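Local structure of transcriptional regulatory protein RcsB (Escherichia coli, 5I4C) at residues Asn3-Asp11 against Asp49-Pro60. The protein acts as the response regulator of the Rcs phosphorelay, binding regulatory DNA to control genes for capsule synthesis, biofilm formation and cell division, here represented by its receiver domain. Numbering follows the deposited sequence.
Sequences NMNVIIADD and DAHVLITDLSMP
I7 lays its extended CG1-CD1 arm against A50, CD1 reaching A50 CB at 3.6 Å. Its other branch, CG2, is held anti to the backbone N by a chi1 of -66° and meets L53 CD1. A9 continues this face, its CB touching T55 OG1 and lying 3.9 Å from M59 SD. On the opposite face V6 lies side by side with V52, the two pointing the same way; V6 CG2 also packs on I54 CD1, and M4 brings its sulfur to V52 CG2 beneath helix 112-124. Between the faces runs a parallel ladder in which I7 and A9 each bond both ways, to V52 O and I54 N and to I54 O and D56 N. These are the first and third strands of the CheY-like receiver fold, adjacent in its 2-1-3-4-5 sheet. At the N-terminal end the H51 ring joins the backbone bonding: N5 N donates to H51 ND1 at 3.0 Å, nearly straight at hydrogen but 39° out of the ring plane. N5 O takes two donors, H51 N and V52 N, while the N5 amide, turned nearly parallel to that ring (planes 5° apart), gives ND2 to D49 O. Past A9, carboxylates gather around D56, the predicted phosphorylation site, unmodified here. D10 OD1 sits 3.5 Å from D56 OD1, and K109 forms a salt bridge with both oxygens. D56 OD2 accepts from S58 N in an Asx turn, and a water donates to D11 OD1. D11 CB packs against P60 CD, 3.6 Å away.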
ATOM      1  N   ASN A   3      -7.673 -17.507  19.211  1.00 56.44           N
ATOM      2  CA  ASN A   3      -8.191 -16.862  18.014  1.00 53.51           C
ATOM      3  C   ASN A   3      -8.463 -15.362  18.193  1.00 47.02           C
ATOM      4  O   ASN A   3      -9.095 -14.942  19.156  1.00 47.21           O
ATOM      5  CB  ASN A   3      -9.460 -17.541  17.545  1.00 57.08           C
ATOM      6  CG  ASN A   3      -9.554 -17.534  16.066  1.00 58.84           C
ATOM      7  OD1 ASN A   3      -9.142 -18.500  15.406  1.00 65.56           O
ATOM      8  ND2 ASN A   3      -9.985 -16.423  15.516  1.00 56.25           N
ATOM      9  N   MET A   4      -7.998 -14.559  17.250  1.00 41.62           N
ATOM     10  CA  MET A   4      -8.229 -13.138  17.302  1.00 37.91           C
ATOM     11  C   MET A   4      -8.914 -12.643  16.020  1.00 35.86           C
ATOM     12  O   MET A   4      -8.394 -12.810  14.917  1.00 34.40           O
ATOM     13  CB  MET A   4      -6.908 -12.453  17.542  1.00 36.91           C
ATOM     14  CG  MET A   4      -6.998 -10.957  17.757  1.00 37.47           C
ATOM     15  SD  MET A   4      -5.318 -10.315  18.020  1.00 43.83           S
ATOM     16  CE  MET A   4      -4.968 -10.781  19.711  1.00 42.38           C
ATOM     17  N   ASN A   5     -10.078 -11.993  16.178  1.00 33.54           N
ATOM     18  CA  ASN A   5     -10.810 -11.442  15.053  1.00 32.80           C
ATOM     19  C   ASN A   5     -10.464  -9.997  14.977  1.00 29.71           C
ATOM     20  O   ASN A   5     -10.559  -9.273  16.016  1.00 28.48           O
ATOM     21  CB  ASN A   5     -12.290 -11.582  15.231  1.00 35.32           C
ATOM     22  CG  ASN A   5     -12.742 -13.006  15.134  1.00 38.20           C
ATOM     23  OD1 ASN A   5     -12.089 -13.847  14.498  1.00 37.96           O
ATOM     24  ND2 ASN A   5     -13.852 -13.300  15.785  1.00 39.34           N
ATOM     25  N   VAL A   6     -10.053  -9.574  13.789  1.00 27.94           N
ATOM     26  CA  VAL A   6      -9.591  -8.187  13.563  1.00 25.93           C
ATOM     27  C   VAL A   6     -10.356  -7.544  12.432  1.00 24.29           C
ATOM     28  O   VAL A   6     -10.800  -8.203  11.498  1.00 25.59           O
ATOM     29  CB  VAL A   6      -8.027  -8.098  13.384  1.00 27.22           C
ATOM     30  CG1 VAL A   6      -7.252  -8.956  14.419  1.00 27.95           C
ATOM     31  CG2 VAL A   6      -7.578  -8.511  12.000  1.00 29.27           C
ATOM     32  N   ILE A   7     -10.549  -6.223  12.531  1.00 24.39           N
ATOM     33  CA  ILE A   7     -11.098  -5.403  11.443  1.00 25.38           C
ATOM     34  C   ILE A   7      -9.956  -4.525  10.991  1.00 26.08           C
ATOM     35  O   ILE A   7      -9.171  -4.062  11.839  1.00 24.62           O
ATOM     36  CB  ILE A   7     -12.253  -4.518  11.970  1.00 26.62           C
ATOM     37  CG1 ILE A   7     -13.423  -5.383  12.388  1.00 29.66           C
ATOM     38  CG2 ILE A   7     -12.658  -3.491  10.964  1.00 27.73           C
ATOM     39  CD1 ILE A   7     -14.563  -4.572  12.920  1.00 31.82           C
ATOM     40  N   ILE A   8      -9.861  -4.279   9.705  1.00 25.62           N
ATOM     41  CA  ILE A   8      -8.811  -3.434   9.201  1.00 27.50           C
ATOM     42  C   ILE A   8      -9.459  -2.268   8.484  1.00 26.61           C
ATOM     43  O   ILE A   8     -10.424  -2.458   7.706  1.00 25.23           O
ATOM     44  CB  ILE A   8      -7.793  -4.209   8.339  1.00 30.30           C
ATOM     45  CG1 ILE A   8      -8.405  -4.836   7.101  1.00 36.91           C
ATOM     46  CG2 ILE A   8      -7.204  -5.387   9.112  1.00 30.79           C
ATOM     47  CD1 ILE A   8      -7.367  -5.579   6.214  1.00 40.25           C
ATOM     48  N   ALA A   9      -8.962  -1.062   8.744  1.00 24.60           N
ATOM     49  CA  ALA A   9      -9.583   0.112   8.177  1.00 25.64           C
ATOM     50  C   ALA A   9      -8.543   1.093   7.671  1.00 25.81           C
ATOM     51  O   ALA A   9      -7.606   1.474   8.396  1.00 24.92           O
ATOM     52  CB  ALA A   9     -10.502   0.770   9.193  1.00 27.14           C
ATOM     53  N   ASP A  10      -8.648   1.399   6.380  1.00 25.79           N
ATOM     54  CA  ASP A  10      -7.730   2.342   5.709  1.00 28.36           C
ATOM     55  C   ASP A  10      -8.370   2.766   4.425  1.00 27.56           C
ATOM     56  O   ASP A  10      -9.012   1.941   3.769  1.00 26.35           O
ATOM     57  CB  ASP A  10      -6.393   1.708   5.397  1.00 30.02           C
ATOM     58  CG  ASP A  10      -5.300   2.778   5.066  1.00 36.72           C
ATOM     59  OD1 ASP A  10      -4.621   3.263   5.952  1.00 45.87           O
ATOM     60  OD2 ASP A  10      -5.105   3.152   3.937  1.00 39.74           O
ATOM     61  N   ASP A  11      -8.168   3.996   4.020  1.00 29.37           N
ATOM     62  CA  ASP A  11      -8.833   4.400   2.757  1.00 32.74           C
ATOM     63  C   ASP A  11      -8.004   4.063   1.519  1.00 32.49           C
ATOM     64  O   ASP A  11      -8.335   4.534   0.463  1.00 34.57           O
ATOM     65  CB  ASP A  11      -9.308   5.860   2.790  1.00 36.26           C
ATOM     66  CG  ASP A  11      -8.181   6.838   2.920  1.00 41.44           C
ATOM     67  OD1 ASP A  11      -7.163   6.460   3.562  1.00 42.64           O
ATOM     68  OD2 ASP A  11      -8.342   7.979   2.408  1.00 45.31           O
ATOM     69  N   ASP A  49     -17.841  -9.831  15.351  0.50 35.94           N
ATOM     70  CA  ASP A  49     -17.405 -10.116  16.718  0.50 35.42           C
ATOM     71  C   ASP A  49     -15.869  -9.834  16.817  0.50 33.68           C
ATOM     72  O   ASP A  49     -15.083 -10.713  17.139  0.50 34.42           O
ATOM     73  CB  ASP A  49     -17.832 -11.551  17.090  0.50 37.01           C
ATOM     74  CG  ASP A  49     -19.367 -11.680  17.391  0.50 38.37           C
ATOM     75  OD1 ASP A  49     -20.158 -10.703  17.239  0.50 38.63           O
ATOM     76  OD2 ASP A  49     -19.775 -12.775  17.817  0.50 39.43           O
ATOM     77  N   ALA A  50     -15.493  -8.576  16.556  1.00 31.69           N
ATOM     78  CA  ALA A  50     -14.121  -8.120  16.437  1.00 32.60           C
ATOM     79  C   ALA A  50     -13.456  -7.979  17.802  1.00 31.86           C
ATOM     80  O   ALA A  50     -14.086  -7.497  18.745  1.00 31.40           O
ATOM     81  CB  ALA A  50     -14.091  -6.755  15.750  1.00 32.32           C
ATOM     82  N   HIS A  51     -12.192  -8.350  17.891  1.00 30.43           N
ATOM     83  CA  HIS A  51     -11.380  -8.138  19.107  1.00 31.73           C
ATOM     84  C   HIS A  51     -10.481  -6.898  19.045  1.00 28.68           C
ATOM     85  O   HIS A  51     -10.225  -6.220  20.037  1.00 28.41           O
ATOM     86  CB  HIS A  51     -10.568  -9.407  19.405  1.00 35.89           C
ATOM     87  CG  HIS A  51     -11.420 -10.609  19.563  1.00 40.29           C
ATOM     88  ND1 HIS A  51     -11.098 -11.819  19.027  1.00 42.47           N
ATOM     89  CD2 HIS A  51     -12.629 -10.774  20.162  1.00 46.75           C
ATOM     90  CE1 HIS A  51     -12.048 -12.695  19.302  1.00 47.69           C
ATOM     91  NE2 HIS A  51     -13.008 -12.080  19.967  1.00 48.12           N
ATOM     92  N   VAL A  52     -10.012  -6.587  17.850  1.00 26.55           N
ATOM     93  CA  VAL A  52      -9.028  -5.568  17.619  1.00 26.74           C
ATOM     94  C   VAL A  52      -9.450  -4.819  16.358  1.00 24.46           C
ATOM     95  O   VAL A  52      -9.823  -5.439  15.367  1.00 23.87           O
ATOM     96  CB  VAL A  52      -7.620  -6.185  17.335  1.00 27.46           C
ATOM     97  CG1 VAL A  52      -6.555  -5.084  17.228  1.00 27.80           C
ATOM     98  CG2 VAL A  52      -7.237  -7.039  18.482  1.00 28.77           C
ATOM     99  N   LEU A  53      -9.399  -3.529  16.454  1.00 22.58           N
ATOM    100  CA  LEU A  53      -9.484  -2.665  15.288  1.00 23.23           C
ATOM    101  C   LEU A  53      -8.104  -2.145  14.909  1.00 23.00           C
ATOM    102  O   LEU A  53      -7.441  -1.528  15.750  1.00 25.89           O
ATOM    103  CB  LEU A  53     -10.389  -1.506  15.583  1.00 23.25           C
ATOM    104  CG  LEU A  53     -10.400  -0.469  14.452  1.00 23.10           C
ATOM    105  CD1 LEU A  53     -10.906  -0.919  13.094  1.00 22.88           C
ATOM    106  CD2 LEU A  53     -11.104   0.726  14.945  1.00 23.07           C
ATOM    107  N   ILE A  54      -7.716  -2.372  13.653  1.00 22.29           N
ATOM    108  CA  ILE A  54      -6.475  -1.872  13.079  1.00 22.68           C
ATOM    109  C   ILE A  54      -6.833  -0.754  12.094  1.00 24.17           C
ATOM    110  O   ILE A  54      -7.399  -1.019  11.036  1.00 24.34           O
ATOM    111  CB  ILE A  54      -5.696  -2.991  12.397  1.00 22.77           C
ATOM    112  CG1 ILE A  54      -5.479  -4.132  13.377  1.00 24.59           C
ATOM    113  CG2 ILE A  54      -4.374  -2.474  11.855  1.00 24.47           C
ATOM    114  CD1 ILE A  54      -5.014  -5.416  12.732  1.00 25.96           C
ATOM    115  N   THR A  55      -6.495   0.463  12.440  1.00 23.31           N
ATOM    116  CA  THR A  55      -7.065   1.568  11.741  1.00 25.31           C
ATOM    117  C   THR A  55      -6.085   2.729  11.456  1.00 25.13           C
ATOM    118  O   THR A  55      -5.253   3.111  12.286  1.00 25.13           O
ATOM    119  CB  THR A  55      -8.332   2.133  12.467  1.00 25.94           C
ATOM    120  OG1 THR A  55      -8.997   3.093  11.613  1.00 28.36           O
ATOM    121  CG2 THR A  55      -7.959   2.901  13.799  1.00 27.51           C
ATOM    122  N   ASP A  56      -6.191   3.261  10.251  1.00 24.83           N
ATOM    123  CA  ASP A  56      -5.609   4.552   9.891  1.00 28.47           C
ATOM    124  C   ASP A  56      -6.397   5.697  10.602  1.00 28.69           C
ATOM    125  O   ASP A  56      -7.566   5.521  10.941  1.00 27.16           O
ATOM    126  CB  ASP A  56      -5.731   4.749   8.394  1.00 31.03           C
ATOM    127  CG  ASP A  56      -4.901   5.903   7.900  1.00 35.93           C
ATOM    128  OD1 ASP A  56      -3.662   5.879   8.012  1.00 45.26           O
ATOM    129  OD2 ASP A  56      -5.492   6.836   7.408  1.00 40.18           O
ATOM    130  N   LEU A  57      -5.756   6.818  10.861  1.00 30.46           N
ATOM    131  CA  LEU A  57      -6.435   7.964  11.460  1.00 31.28           C
ATOM    132  C   LEU A  57      -6.909   9.044  10.480  1.00 32.70           C
ATOM    133  O   LEU A  57      -7.449  10.044  10.934  1.00 30.18           O
ATOM    134  CB  LEU A  57      -5.514   8.585  12.467  1.00 36.06           C
ATOM    135  CG  LEU A  57      -5.180   7.742  13.717  1.00 37.28           C
ATOM    136  CD1 LEU A  57      -4.258   8.549  14.601  1.00 39.31           C
ATOM    137  CD2 LEU A  57      -6.437   7.348  14.477  1.00 38.08           C
ATOM    138  N   SER A  58      -6.744   8.835   9.170  1.00 32.45           N
ATOM    139  CA  SER A  58      -7.082   9.826   8.165  1.00 36.62           C
ATOM    140  C   SER A  58      -8.123   9.451   7.097  1.00 39.16           C
ATOM    141  O   SER A  58      -8.111  10.022   5.998  1.00 44.86           O
ATOM    142  CB  SER A  58      -5.779  10.220   7.421  1.00 39.33           C
ATOM    143  OG  SER A  58      -5.140  11.194   8.233  1.00 44.11           O
ATOM    144  N   MET A  59      -9.055   8.600   7.406  1.00 35.77           N
ATOM    145  CA  MET A  59     -10.029   8.130   6.420  1.00 34.68           C
ATOM    146  C   MET A  59     -11.181   9.048   6.323  1.00 33.89           C
ATOM    147  O   MET A  59     -11.496   9.724   7.296  1.00 29.30           O
ATOM    148  CB  MET A  59     -10.616   6.838   6.897  1.00 36.07           C
ATOM    149  CG  MET A  59      -9.642   5.682   6.954  1.00 40.56           C
ATOM    150  SD  MET A  59     -10.555   4.200   7.427  1.00 41.85           S
ATOM    151  CE  MET A  59     -11.265   4.762   9.001  1.00 35.64           C
ATOM    152  N   PRO A  60     -11.904   9.015   5.197  1.00 34.11           N
ATOM    153  CA  PRO A  60     -13.199   9.772   5.153  1.00 33.84           C
ATOM    154  C   PRO A  60     -14.148   9.292   6.251  1.00 30.49           C
ATOM    155  O   PRO A  60     -14.024   8.146   6.700  1.00 29.75           O
ATOM    156  CB  PRO A  60     -13.763   9.449   3.764  1.00 35.39           C
ATOM    157  CG  PRO A  60     -12.554   9.039   2.953  1.00 39.10           C
ATOM    158  CD  PRO A  60     -11.637   8.310   3.929  1.00 37.43           C
TER
HETATM  159  O   HOH W   1      -5.179   7.699   5.169  1.00 52.07           O